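Local coordinates for protein tartrate dehydrogenase/decarboxylase (Pseudomonas putida, PDB 3FLK) that oxidises tartrate with NAD(+), converts meso-tartrate to D-glycerate and oxidatively decarboxylates D-malate to pyruvate, using a magnesium or manganese ion, at residues T191-M196 and W219-I224; D225-R230 and D249-L254; R166-I171 and P201-R206. The protein carries 1 engineered substitution. All blocks are in the same frame, centred on the assembly; numbering follows the deposited sequence.

Interaction 1 (T191-M196 and W219-I224). With NAI (1,4-dihydronicotinamide adenine dinucleotide), chain N; OXL (oxalate ion), chain O.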
loop_
_atom_site.group_PDB
_atom_site.type_symbol
_atom_site.label_atom_id
_atom_site.label_comp_id
_atom_site.label_asym_id
_atom_site.label_seq_id
_atom_site.Cartn_x
_atom_site.Cartn_y
_atom_site.Cartn_z
ATOM N N THR A 191 6.791 -8.181 1.546
ATOM C CA THR A 191 6.542 -8.843 2.825
ATOM C C THR A 191 6.043 -7.878 3.912
ATOM O O THR A 191 5.961 -6.672 3.692
ATOM C CB THR A 191 7.798 -9.647 3.301
ATOM O OG1 THR A 191 7.449 -10.483 4.413
ATOM C CG2 THR A 191 8.940 -8.726 3.698
ATOM N N LYS A 192 5.676 -8.430 5.066
ATOM C CA LYS A 192 5.421 -7.646 6.278
ATOM C C LYS A 192 5.608 -8.560 7.482
ATOM O O LYS A 192 4.700 -8.748 8.297
ATOM C CB LYS A 192 4.028 -6.997 6.270
ATOM C CG LYS A 192 3.942 -5.704 7.096
ATOM C CD LYS A 192 5.120 -4.776 6.789
ATOM C CE LYS A 192 4.937 -3.376 7.345
ATOM N NZ LYS A 192 5.206 -3.281 8.807
ATOM N N SER A 193 6.809 -9.128 7.568
ATOM C CA SER A 193 7.131 -10.171 8.537
ATOM C C SER A 193 7.431 -9.650 9.941
ATOM O O SER A 193 7.876 -10.411 10.800
ATOM C CB SER A 193 8.279 -11.045 8.018
ATOM O OG SER A 193 9.276 -10.263 7.379
ATOM N N ASN A 194 7.200 -8.360 10.174
ATOM C CA ASN A 194 7.210 -7.838 11.536
ATOM C C ASN A 194 5.805 -7.792 12.141
ATOM O O ASN A 194 5.574 -8.355 13.210
ATOM C CB ASN A 194 7.951 -6.491 11.656
ATOM C CG ASN A 194 7.561 -5.478 10.579
ATOM O OD1 ASN A 194 6.498 -5.565 9.963
ATOM N ND2 ASN A 194 8.431 -4.497 10.366
ATOM N N GLY A 195 4.871 -7.156 11.433
ATOM C CA GLY A 195 3.498 -6.980 11.914
ATOM C C GLY A 195 2.613 -8.212 11.821
ATOM O O GLY A 195 1.842 -8.498 12.738
HETATM N N MSE A 196 2.705 -8.929 10.705
HETATM C CA MSE A 196 1.976 -10.185 10.534
HETATM C C MSE A 196 2.886 -11.343 10.940
HETATM O O MSE A 196 3.763 -11.753 10.180
HETATM C CB MSE A 196 1.465 -10.320 9.098
HETATM C CG MSE A 196 0.218 -9.480 8.824
HETATM SE SE MSE A 196 0.230 -8.604 7.085
HETATM C CE MSE A 196 0.076 -10.152 5.916
ATOM N N TRP A 219 17.977 -11.555 -5.398
ATOM C CA TRP A 219 16.694 -11.375 -4.715
ATOM C C TRP A 219 16.786 -10.579 -3.416
ATOM O O TRP A 219 17.774 -10.670 -2.682
ATOM C CB TRP A 219 15.982 -12.721 -4.496
ATOM C CG TRP A 219 16.397 -13.461 -3.253
ATOM C CD1 TRP A 219 17.513 -14.234 -3.094
ATOM C CD2 TRP A 219 15.696 -13.504 -1.999
ATOM N NE1 TRP A 219 17.554 -14.750 -1.817
ATOM C CE2 TRP A 219 16.451 -14.319 -1.126
ATOM C CE3 TRP A 219 14.506 -12.929 -1.530
ATOM C CZ2 TRP A 219 16.057 -14.575 0.192
ATOM C CZ3 TRP A 219 14.114 -13.184 -0.216
ATOM C CH2 TRP A 219 14.890 -14.000 0.628
ATOM N N ASP A 220 15.748 -9.793 -3.148
ATOM C CA ASP A 220 15.629 -9.073 -1.884
ATOM C C ASP A 220 14.182 -9.075 -1.392
ATOM O O ASP A 220 13.247 -9.269 -2.177
ATOM C CB ASP A 220 16.172 -7.640 -2.010
ATOM C CG ASP A 220 15.259 -6.722 -2.814
ATOM O OD1 ASP A 220 14.975 -5.603 -2.336
ATOM O OD2 ASP A 220 14.827 -7.105 -3.919
ATOM N N LYS A 221 14.006 -8.888 -0.090
ATOM C CA LYS A 221 12.674 -8.736 0.479
ATOM C C LYS A 221 12.531 -7.355 1.105
ATOM O O LYS A 221 13.486 -6.802 1.660
ATOM C CB LYS A 221 12.348 -9.855 1.478
ATOM C CG LYS A 221 13.188 -9.860 2.742
ATOM C CD LYS A 221 12.827 -11.035 3.635
ATOM C CE LYS A 221 13.458 -10.879 5.004
ATOM N NZ LYS A 221 13.113 -12.015 5.897
ATOM N N GLN A 222 11.336 -6.790 0.980
ATOM C CA GLN A 222 11.061 -5.462 1.497
ATOM C C GLN A 222 9.700 -5.461 2.163
ATOM O O GLN A 222 8.732 -5.999 1.613
ATOM C CB GLN A 222 11.110 -4.421 0.372
ATOM C CG GLN A 222 12.491 -4.239 -0.260
ATOM C CD GLN A 222 12.541 -3.150 -1.317
ATOM O OE1 GLN A 222 13.323 -3.233 -2.266
ATOM N NE2 GLN A 222 11.716 -2.120 -1.158
ATOM N N HIS A 223 9.633 -4.879 3.358
ATOM C CA HIS A 223 8.358 -4.675 4.024
ATOM C C HIS A 223 7.490 -3.788 3.133
ATOM O O HIS A 223 7.996 -2.874 2.480
ATOM C CB HIS A 223 8.544 -4.047 5.407
ATOM C CG HIS A 223 9.214 -4.949 6.400
ATOM N ND1 HIS A 223 8.742 -6.208 6.705
ATOM C CD2 HIS A 223 10.311 -4.763 7.173
ATOM C CE1 HIS A 223 9.524 -6.763 7.614
ATOM N NE2 HIS A 223 10.482 -5.906 7.917
ATOM N N ILE A 224 6.193 -4.074 3.106
ATOM C CA ILE A 224 5.268 -3.424 2.175
ATOM C C ILE A 224 5.256 -1.895 2.294
ATOM O O ILE A 224 5.155 -1.203 1.283
ATOM C CB ILE A 224 3.828 -4.040 2.243
ATOM C CG1 ILE A 224 2.926 -3.493 1.122
ATOM C CG2 ILE A 224 3.188 -3.842 3.624
ATOM C CD1 ILE A 224 3.324 -3.934 -0.287
HETATM P PA NAI N . 13.428 1.317 7.840
HETATM O O1A NAI N . 12.476 2.412 8.135
HETATM O O2A NAI N . 14.293 1.036 9.006
HETATM O O5B NAI N . 14.349 1.712 6.584
HETATM C C5B NAI N . 13.847 1.765 5.268
HETATM C C4B NAI N . 14.754 2.613 4.379
HETATM O O4B NAI N . 14.661 3.982 4.728
HETATM C C3B NAI N . 16.217 2.218 4.515
HETATM O O3B NAI N . 16.803 2.231 3.235
HETATM C C2B NAI N . 16.815 3.295 5.398
HETATM O O2B NAI N . 18.165 3.568 5.093
HETATM C C1B NAI N . 15.910 4.495 5.158
HETATM N N9A NAI N . 15.744 5.270 6.397
HETATM C C8A NAI N . 14.992 4.924 7.492
HETATM N N7A NAI N . 15.099 5.905 8.414
HETATM C C5A NAI N . 15.901 6.870 7.927
HETATM C C6A NAI N . 16.337 8.079 8.457
HETATM N N6A NAI N . 15.904 8.489 9.647
HETATM N N1A NAI N . 17.174 8.882 7.705
HETATM C C2A NAI N . 17.578 8.486 6.443
HETATM N N3A NAI N . 17.142 7.280 5.926
HETATM C C4A NAI N . 16.315 6.487 6.656
HETATM O O3 NAI N . 12.537 0.049 7.407
HETATM P PN NAI N . 13.062 -1.419 7.015
HETATM O O1N NAI N . 14.395 -1.321 6.379
HETATM O O2N NAI N . 11.947 -2.059 6.286
HETATM O O5D NAI N . 13.180 -2.150 8.443
HETATM C C5D NAI N . 14.402 -2.254 9.143
HETATM C C4D NAI N . 14.138 -2.775 10.553
HETATM O O4D NAI N . 13.378 -1.836 11.294
HETATM C C3D NAI N . 13.345 -4.072 10.554
HETATM O O3D NAI N . 13.896 -4.921 11.534
HETATM C C2D NAI N . 11.941 -3.650 10.949
HETATM O O2D NAI N . 11.256 -4.680 11.620
HETATM C C1D NAI N . 12.215 -2.442 11.834
HETATM N N1N NAI N . 11.132 -1.436 11.901
HETATM C C2N NAI N . 10.793 -0.936 13.131
HETATM C C3N NAI N . 9.794 0.027 13.257
HETATM C C7N NAI N . 9.597 0.714 14.577
HETATM O O7N NAI N . 10.600 0.602 15.561
HETATM N N7N NAI N . 8.484 1.418 14.796
HETATM C C4N NAI N . 9.141 0.488 12.112
HETATM C C5N NAI N . 9.495 -0.020 10.861
HETATM C C6N NAI N . 10.499 -0.983 10.765
HETATM C C1 OXL O . 5.116 0.667 11.754
HETATM C C2 OXL O . 5.704 -0.578 11.248
HETATM O O1 OXL O . 5.247 1.711 11.069
HETATM O O2 OXL O . 5.696 -1.608 11.964
HETATM O O3 OXL O . 4.501 0.664 12.843
HETATM O O4 OXL O . 6.201 -0.577 10.097
HETATM O O HOH W 1 12.150 -9.671 8.122
#

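Interaction 2 (D225-R230 and D249-L254). With MG (magnesium ion), chain E; MG (magnesium ion), chain I; OXL (oxalate ion), chain G; NAI (1,4-dihydronicotinamide adenine dinucleotide), chain N.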
loop_
_atom_site.group_PDB
_atom_site.type_symbol
_atom_site.label_atom_id
_atom_site.label_comp_id
_atom_site.label_asym_id
_atom_site.label_seq_id
_atom_site.Cartn_x
_atom_site.Cartn_y
_atom_site.Cartn_z
ATOM N N ASP A 225 5.387 -1.376 3.514
ATOM C CA ASP A 225 5.373 0.073 3.721
ATOM C C ASP A 225 6.535 0.780 3.014
ATOM O O ASP A 225 6.313 1.729 2.260
ATOM C CB ASP A 225 5.263 0.451 5.210
ATOM C CG ASP A 225 6.416 -0.077 6.061
ATOM O OD1 ASP A 225 7.189 -0.947 5.607
ATOM O OD2 ASP A 225 6.539 0.392 7.212
ATOM N N ILE A 226 7.757 0.294 3.221
ATOM C CA ILE A 226 8.926 0.896 2.579
ATOM C C ILE A 226 9.012 0.560 1.082
ATOM O O ILE A 226 9.564 1.337 0.304
ATOM C CB ILE A 226 10.259 0.568 3.327
ATOM C CG1 ILE A 226 11.386 1.507 2.871
ATOM C CG2 ILE A 226 10.654 -0.903 3.157
ATOM C CD1 ILE A 226 11.159 2.989 3.197
ATOM N N LEU A 227 8.454 -0.582 0.687
ATOM C CA LEU A 227 8.378 -0.946 -0.723
ATOM C C LEU A 227 7.544 0.078 -1.500
ATOM O O LEU A 227 7.969 0.557 -2.547
ATOM C CB LEU A 227 7.809 -2.358 -0.889
ATOM C CG LEU A 227 7.658 -2.963 -2.291
ATOM C CD1 LEU A 227 8.925 -2.840 -3.113
ATOM C CD2 LEU A 227 7.263 -4.416 -2.176
ATOM N N CYS A 228 6.368 0.416 -0.970
ATOM C CA CYS A 228 5.533 1.469 -1.549
ATOM C C CYS A 228 6.279 2.801 -1.658
ATOM O O CYS A 228 6.195 3.480 -2.682
ATOM C CB CYS A 228 4.241 1.637 -0.744
ATOM S SG CYS A 228 3.086 0.272 -0.977
ATOM N N ALA A 229 7.011 3.156 -0.601
ATOM C CA ALA A 229 7.847 4.355 -0.585
ATOM C C ALA A 229 8.903 4.341 -1.698
ATOM O O ALA A 229 9.145 5.363 -2.343
ATOM C CB ALA A 229 8.512 4.520 0.781
ATOM N N ARG A 230 9.505 3.175 -1.924
ATOM C CA ARG A 230 10.545 3.013 -2.943
ATOM C C ARG A 230 10.015 3.030 -4.378
ATOM O O ARG A 230 10.744 3.393 -5.301
ATOM C CB ARG A 230 11.369 1.746 -2.681
ATOM C CG ARG A 230 12.321 1.880 -1.498
ATOM C CD ARG A 230 13.317 0.730 -1.428
ATOM N NE ARG A 230 14.291 0.938 -0.355
ATOM C CZ ARG A 230 14.391 0.183 0.736
ATOM N NH1 ARG A 230 13.586 -0.860 0.913
ATOM N NH2 ARG A 230 15.308 0.466 1.648
ATOM N N ASP A 249 -2.195 -6.436 -5.282
ATOM C CA ASP A 249 -3.292 -5.531 -5.629
ATOM C C ASP A 249 -2.877 -4.065 -5.433
ATOM O O ASP A 249 -3.014 -3.247 -6.347
ATOM C CB ASP A 249 -4.529 -5.869 -4.785
ATOM C CG ASP A 249 -5.805 -5.211 -5.295
ATOM O OD1 ASP A 249 -5.747 -4.325 -6.173
ATOM O OD2 ASP A 249 -6.887 -5.587 -4.799
ATOM N N ILE A 250 -2.348 -3.749 -4.253
ATOM C CA ILE A 250 -1.906 -2.388 -3.927
ATOM C C ILE A 250 -0.801 -1.883 -4.866
ATOM O O ILE A 250 -0.900 -0.781 -5.422
ATOM C CB ILE A 250 -1.446 -2.278 -2.452
ATOM C CG1 ILE A 250 -2.629 -2.509 -1.502
ATOM C CG2 ILE A 250 -0.800 -0.913 -2.181
ATOM C CD1 ILE A 250 -2.229 -2.942 -0.094
ATOM N N LEU A 251 0.236 -2.697 -5.047
ATOM C CA LEU A 251 1.406 -2.305 -5.834
ATOM C C LEU A 251 1.093 -2.090 -7.317
ATOM O O LEU A 251 1.762 -1.298 -7.980
ATOM C CB LEU A 251 2.543 -3.320 -5.656
ATOM C CG LEU A 251 3.175 -3.441 -4.259
ATOM C CD1 LEU A 251 4.125 -4.632 -4.207
ATOM C CD2 LEU A 251 3.885 -2.161 -3.825
ATOM N N SER A 252 0.069 -2.778 -7.818
ATOM C CA SER A 252 -0.341 -2.669 -9.224
ATOM C C SER A 252 -1.302 -1.512 -9.529
ATOM O O SER A 252 -1.675 -1.308 -10.685
ATOM C CB SER A 252 -0.912 -3.998 -9.729
ATOM O OG SER A 252 -2.085 -4.361 -9.022
ATOM N N ASP A 253 -1.725 -0.777 -8.500
ATOM C CA ASP A 253 -2.337 0.541 -8.710
ATOM C C ASP A 253 -1.283 1.629 -8.517
ATOM O O ASP A 253 -1.234 2.603 -9.273
ATOM C CB ASP A 253 -3.528 0.781 -7.772
ATOM C CG ASP A 253 -4.875 0.514 -8.440
ATOM O OD1 ASP A 253 -4.946 -0.329 -9.359
ATOM O OD2 ASP A 253 -5.877 1.143 -8.032
ATOM N N LEU A 254 -0.426 1.441 -7.514
ATOM C CA LEU A 254 0.619 2.411 -7.185
ATOM C C LEU A 254 1.659 2.572 -8.296
ATOM O O LEU A 254 2.000 3.699 -8.674
ATOM C CB LEU A 254 1.305 2.033 -5.867
ATOM C CG LEU A 254 2.431 2.943 -5.366
ATOM C CD1 LEU A 254 1.932 4.352 -5.097
ATOM C CD2 LEU A 254 3.059 2.360 -4.116
HETATM MG MG MG E . -6.777 -3.170 -7.678
HETATM MG MG MG I . 5.861 1.377 8.869
HETATM C C1 OXL G . -8.848 -5.463 -7.228
HETATM C C2 OXL G . -7.921 -6.049 -8.200
HETATM O O1 OXL G . -8.706 -4.257 -6.911
HETATM O O2 OXL G . -8.034 -7.255 -8.512
HETATM O O3 OXL G . -9.746 -6.177 -6.727
HETATM O O4 OXL G . -7.027 -5.320 -8.691
HETATM P PA NAI N . 13.428 1.317 7.840
HETATM O O1A NAI N . 12.476 2.412 8.135
HETATM O O2A NAI N . 14.293 1.036 9.006
HETATM O O5B NAI N . 14.349 1.712 6.584
HETATM C C5B NAI N . 13.847 1.765 5.268
HETATM C C4B NAI N . 14.754 2.613 4.379
HETATM O O4B NAI N . 14.661 3.982 4.728
HETATM C C3B NAI N . 16.217 2.218 4.515
HETATM O O3B NAI N . 16.803 2.231 3.235
HETATM C C2B NAI N . 16.815 3.295 5.398
HETATM O O2B NAI N . 18.165 3.568 5.093
HETATM C C1B NAI N . 15.910 4.495 5.158
HETATM N N9A NAI N . 15.744 5.270 6.397
HETATM C C8A NAI N . 14.992 4.924 7.492
HETATM N N7A NAI N . 15.099 5.905 8.414
HETATM C C5A NAI N . 15.901 6.870 7.927
HETATM C C6A NAI N . 16.337 8.079 8.457
HETATM N N6A NAI N . 15.904 8.489 9.647
HETATM N N1A NAI N . 17.174 8.882 7.705
HETATM C C2A NAI N . 17.578 8.486 6.443
HETATM N N3A NAI N . 17.142 7.280 5.926
HETATM C C4A NAI N . 16.315 6.487 6.656
HETATM O O3 NAI N . 12.537 0.049 7.407
HETATM P PN NAI N . 13.062 -1.419 7.015
HETATM O O1N NAI N . 14.395 -1.321 6.379
HETATM O O2N NAI N . 11.947 -2.059 6.286
HETATM O O5D NAI N . 13.180 -2.150 8.443
HETATM C C5D NAI N . 14.402 -2.254 9.143
HETATM C C4D NAI N . 14.138 -2.775 10.553
HETATM O O4D NAI N . 13.378 -1.836 11.294
HETATM C C3D NAI N . 13.345 -4.072 10.554
HETATM O O3D NAI N . 13.896 -4.921 11.534
HETATM C C2D NAI N . 11.941 -3.650 10.949
HETATM O O2D NAI N . 11.256 -4.680 11.620
HETATM C C1D NAI N . 12.215 -2.442 11.834
HETATM N N1N NAI N . 11.132 -1.436 11.901
HETATM C C2N NAI N . 10.793 -0.936 13.131
HETATM C C3N NAI N . 9.794 0.027 13.257
HETATM C C7N NAI N . 9.597 0.714 14.577
HETATM O O7N NAI N . 10.600 0.602 15.561
HETATM N N7N NAI N . 8.484 1.418 14.796
HETATM C C4N NAI N . 9.141 0.488 12.112
HETATM C C5N NAI N . 9.495 -0.020 10.861
HETATM C C6N NAI N . 10.499 -0.983 10.765
HETATM O O HOH W 2 -4.867 -2.952 -8.257
HETATM O O HOH W 3 -7.695 -2.320 -9.356
HETATM O O HOH W 4 7.637 2.324 9.194
HETATM O O HOH W 5 4.931 3.127 8.142
#

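Interaction 3 (R166-I171 and P201-R206)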
loop_
_atom_site.group_PDB
_atom_site.type_symbol
_atom_site.label_atom_id
_atom_site.label_comp_id
_atom_site.label_asym_id
_atom_site.label_seq_id
_atom_site.Cartn_x
_atom_site.Cartn_y
_atom_site.Cartn_z
ATOM N N ARG A 166 1.576 -25.194 -1.331
ATOM C CA ARG A 166 1.285 -25.353 -2.755
ATOM C C ARG A 166 1.124 -24.005 -3.457
ATOM O O ARG A 166 1.801 -23.742 -4.452
ATOM C CB ARG A 166 0.047 -26.232 -2.971
ATOM C CG ARG A 166 0.251 -27.691 -2.573
ATOM C CD ARG A 166 -0.918 -28.561 -3.015
ATOM N NE ARG A 166 -0.700 -29.970 -2.683
ATOM C CZ ARG A 166 -1.143 -30.566 -1.577
ATOM N NH1 ARG A 166 -1.845 -29.887 -0.679
ATOM N NH2 ARG A 166 -0.885 -31.852 -1.374
ATOM N N GLY A 167 0.251 -23.155 -2.918
ATOM C CA GLY A 167 -0.018 -21.831 -3.483
ATOM C C GLY A 167 1.146 -20.858 -3.403
ATOM O O GLY A 167 1.402 -20.105 -4.347
ATOM N N VAL A 168 1.848 -20.860 -2.274
ATOM C CA VAL A 168 2.996 -19.981 -2.085
ATOM C C VAL A 168 4.160 -20.396 -2.999
ATOM O O VAL A 168 4.738 -19.555 -3.693
ATOM C CB VAL A 168 3.423 -19.896 -0.592
ATOM C CG1 VAL A 168 4.791 -19.249 -0.446
ATOM C CG2 VAL A 168 2.379 -19.115 0.221
ATOM N N ASP A 169 4.483 -21.689 -3.012
ATOM C CA ASP A 169 5.585 -22.194 -3.837
ATOM C C ASP A 169 5.395 -21.925 -5.331
ATOM O O ASP A 169 6.337 -21.517 -6.006
ATOM C CB ASP A 169 5.819 -23.690 -3.594
ATOM C CG ASP A 169 6.590 -23.965 -2.311
ATOM O OD1 ASP A 169 6.934 -23.005 -1.588
ATOM O OD2 ASP A 169 6.861 -25.153 -2.027
ATOM N N ARG A 170 4.181 -22.139 -5.832
ATOM C CA ARG A 170 3.910 -22.006 -7.264
ATOM C C ARG A 170 3.965 -20.564 -7.784
ATOM O O ARG A 170 4.387 -20.335 -8.916
ATOM C CB ARG A 170 2.603 -22.705 -7.662
ATOM C CG ARG A 170 1.330 -22.092 -7.100
ATOM C CD ARG A 170 0.123 -22.908 -7.522
ATOM N NE ARG A 170 -1.128 -22.324 -7.045
ATOM C CZ ARG A 170 -2.337 -22.789 -7.340
ATOM N NH1 ARG A 170 -2.483 -23.852 -8.126
ATOM N NH2 ARG A 170 -3.410 -22.181 -6.850
ATOM N N ILE A 171 3.550 -19.597 -6.965
ATOM C CA ILE A 171 3.671 -18.187 -7.351
ATOM C C ILE A 171 5.134 -17.727 -7.305
ATOM O O ILE A 171 5.580 -16.984 -8.181
ATOM C CB ILE A 171 2.720 -17.236 -6.536
ATOM C CG1 ILE A 171 2.604 -15.861 -7.212
ATOM C CG2 ILE A 171 3.161 -17.093 -5.079
ATOM C CD1 ILE A 171 1.817 -15.874 -8.523
ATOM N N PRO A 201 6.334 -14.289 7.992
ATOM C CA PRO A 201 7.557 -15.072 8.218
ATOM C C PRO A 201 7.577 -16.365 7.404
ATOM O O PRO A 201 8.635 -16.779 6.939
ATOM C CB PRO A 201 7.500 -15.379 9.716
ATOM C CG PRO A 201 6.726 -14.242 10.283
ATOM C CD PRO A 201 5.655 -13.983 9.266
ATOM N N TYR A 202 6.408 -16.974 7.220
ATOM C CA TYR A 202 6.281 -18.177 6.407
ATOM C C TYR A 202 6.541 -17.908 4.920
ATOM O O TYR A 202 7.257 -18.669 4.264
ATOM C CB TYR A 202 4.905 -18.817 6.598
ATOM C CG TYR A 202 4.701 -20.038 5.735
ATOM C CD1 TYR A 202 5.311 -21.251 6.058
ATOM C CD2 TYR A 202 3.913 -19.976 4.586
ATOM C CE1 TYR A 202 5.135 -22.373 5.260
ATOM C CE2 TYR A 202 3.729 -21.094 3.783
ATOM C CZ TYR A 202 4.342 -22.287 4.127
ATOM O OH TYR A 202 4.163 -23.392 3.334
ATOM N N TRP A 203 5.946 -16.836 4.401
ATOM C CA TRP A 203 6.181 -16.385 3.026
ATOM C C TRP A 203 7.678 -16.158 2.790
ATOM O O TRP A 203 8.222 -16.612 1.786
ATOM C CB TRP A 203 5.357 -15.123 2.739
ATOM C CG TRP A 203 5.632 -14.428 1.419
ATOM C CD1 TRP A 203 6.567 -13.456 1.182
ATOM C CD2 TRP A 203 4.940 -14.625 0.181
ATOM N NE1 TRP A 203 6.507 -13.047 -0.127
ATOM C CE2 TRP A 203 5.519 -13.749 -0.767
ATOM C CE3 TRP A 203 3.893 -15.463 -0.226
ATOM C CZ2 TRP A 203 5.089 -13.688 -2.098
ATOM C CZ3 TRP A 203 3.463 -15.400 -1.554
ATOM C CH2 TRP A 203 4.063 -14.516 -2.471
ATOM N N ASP A 204 8.333 -15.481 3.735
ATOM C CA ASP A 204 9.785 -15.266 3.699
ATOM C C ASP A 204 10.573 -16.581 3.675
ATOM O O ASP A 204 11.530 -16.721 2.911
ATOM C CB ASP A 204 10.241 -14.418 4.890
ATOM C CG ASP A 204 9.730 -12.985 4.831
ATOM O OD1 ASP A 204 9.009 -12.632 3.873
ATOM O OD2 ASP A 204 10.059 -12.209 5.752
ATOM N N LYS A 205 10.162 -17.532 4.512
ATOM C CA LYS A 205 10.806 -18.845 4.591
ATOM C C LYS A 205 10.733 -19.586 3.253
ATOM O O LYS A 205 11.729 -20.152 2.794
ATOM C CB LYS A 205 10.169 -19.681 5.705
ATOM C CG LYS A 205 11.020 -20.830 6.202
ATOM C CD LYS A 205 10.348 -21.528 7.378
ATOM C CE LYS A 205 11.240 -22.609 7.968
ATOM N NZ LYS A 205 10.687 -23.125 9.256
ATOM N N ARG A 206 9.557 -19.571 2.628
ATOM C CA ARG A 206 9.376 -20.218 1.328
ATOM C C ARG A 206 10.113 -19.483 0.202
ATOM O O ARG A 206 10.574 -20.113 -0.750
ATOM C CB ARG A 206 7.889 -20.373 0.980
ATOM C CG ARG A 206 7.061 -21.232 1.955
ATOM C CD ARG A 206 7.740 -22.560 2.317
ATOM N NE ARG A 206 7.951 -23.426 1.156
ATOM C CZ ARG A 206 8.786 -24.462 1.129
ATOM N NH1 ARG A 206 9.510 -24.775 2.200
ATOM N NH2 ARG A 206 8.907 -25.183 0.022
HETATM O O HOH W 6 9.563 -22.325 -1.811
#

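Interaction 1 (T191-M196 and W219-I224)
Thr191 and His223 form a parallel beta bridge where strand 186-191 ends beside strand 218-223, an outermost strand of the mixed sheet. Thr191 N donates to Gln222 O at 2.9 Å. Ile224 N makes a weak bond to Thr191 O, which also takes a CA-H...O contact from His223. Packing is tight round the His223 ring. Asn194 stacks its amide on one face, the planes 12° apart, with Asn194 ND2 3.5 Å from His223 NE2 but not hydrogen-bonded. Ser193 OG lies at the ring edge, hydrogen-bonded to Asp204. His223 NE2 is hydrogen-bonded to Asp86 of the second subunit, while ND1 is buried without a partner. The Lys192 chain crosses His223 at about a right angle, its CD 3.8 Å from His223 CB. The Asn194 amide sits over the ring because CG lies between the backbone N and the carbonyl carbon (chi1 47°). From there Asn194 ND2 gives a nearly straight bond (166°) of 3.1 Å to O2D of the dinucleotide. Asn194 OD1 accepts from Gly195 N and, at 2.9 Å, from Lys192 NZ. With a leucine at Asn194, the ribose hydroxyl and Lys192 NZ would probably each lose a partner. The Lys221 side is looser and exposed. Lys221 CB is 4.2 Å from Thr191 CG2, and Lys221 NZ pairs with the same Asp204. A water links Ser193 OG to Lys221 NZ, weakly at the lysine. Lys192 NZ also bonds oxalate O4 at 3.2 Å and pairs with Asp249 of the second subunit. Lys192 NZ and Asn194 ND2 thus tie the end of the strand pair to oxalate and cofactor.

Interaction 2 (D225-R230 and D249-L254)
Ile250 O accepts from two backbone donors, Asp253 N at 3.2 Å and Leu254 N at 3.1 Å, while the Ile250 side chain touches Cys228 SG across the contact. The helix of Asp225-Arg230 belongs to a beta-alpha-beta crossover from strand 218-223 to strand 240-243. The helix of Asp249-Leu254 follows that second strand. The two run nearly parallel, 15° apart, with their axes 10.8 Å from each other. The interface is buried and apolar, with no hydrogen bond across it. Leu227 and Leu251 cross at about a right angle, with Leu227 CD2 3.7 Å from Leu251 CD1. Cys228 SG meets CD2 of both Leu251 and Leu254. Leu254, its CG anti to the backbone N (chi1 180°), is turned so that its CD2 reaches Cys228, 3.6 Å from Cys228 CB.

The polar side chains of the pair face elsewhere, to two active sites. Asp225 OD2 binds one magnesium ion at 2.0 Å, a site completed in part by Asp249 of the second subunit. Asp249 OD1 binds the other magnesium at 2.2 Å, together with oxalate and Asp225 of the second subunit. Ile226 packs on the adenosine ribose of the dinucleotide, and Arg230 NH2 gives a weak bond to its O3B. Asp253 does not bind the metal directly: a metal-bound water donates to its OD1 at 2.8 Å and also to Asp249 O.

Interaction 3 (R166-I171 and P201-R206)
The helices of Arg166-Ile171 and Pro201-Arg206 cross at 48°, with their axes 10.2 Å apart and Val168 set against Trp203, Asp169 against Arg206. Val168 occupies the middle. Its CG1 lies 3.6 Å from Arg206 CB and also touches Trp203 CE3, while CG2 meets the edge of the Tyr202 ring. At the far end of the indole's six-membered ring, Ile171 CG2 is 3.8 Å from Trp203 CH2. Trp203 NE1 is hydrogen-bonded to Ser189, and the Tyr202 hydroxyl to Glu155 of the second subunit.

At the more open border Arg206 grips Asp169 side-on with two nitrogens. Arg206 NE reaches Asp169 OD1 at 3.0 Å, and Arg206 NH2 reaches Asp169 OD2 at 2.9 Å. Both oxygens use their syn lone pairs, and the two flat groups are 33° apart. Arg206 CG, anti to the carbonyl carbon (chi1 -61°), lies over one face of the Tyr202 ring; bends at chi2 and chi3 then bring the guanidinium to Asp169. A water donates to Asp169 OD1 at 2.7 Å and to Arg206 O. Away from the active site, the chemistry implies plain helix packing: an apolar centre, bordered by a bidentate salt bridge that probably limits the rotation of both charged groups.

Interactions 1 and 2 lie 12 Å apart between centres and are continuous in the chain, since strand 218-223 runs into helix 224-233. Ile224 CD1 meets Leu251 CD2 at 4.0 Å, and both contacts touch the same dinucleotide. Both also reach the second subunit, so each active site of the dimer is built from two chains. Interaction 3 lies 13 Å from interaction 1 and 20 Å from interaction 2, which it does not touch. One tie to interaction 1 is Asp204: OD1 and OD2 probably accept hydrogen bonds from Thr191 OG1 and Ser193 OG, both at 2.7 Å. Asp204 thus joins helix 199-211 to the 191-196 loop, whose Lys192 and Asn194 reach oxalate and cofactor.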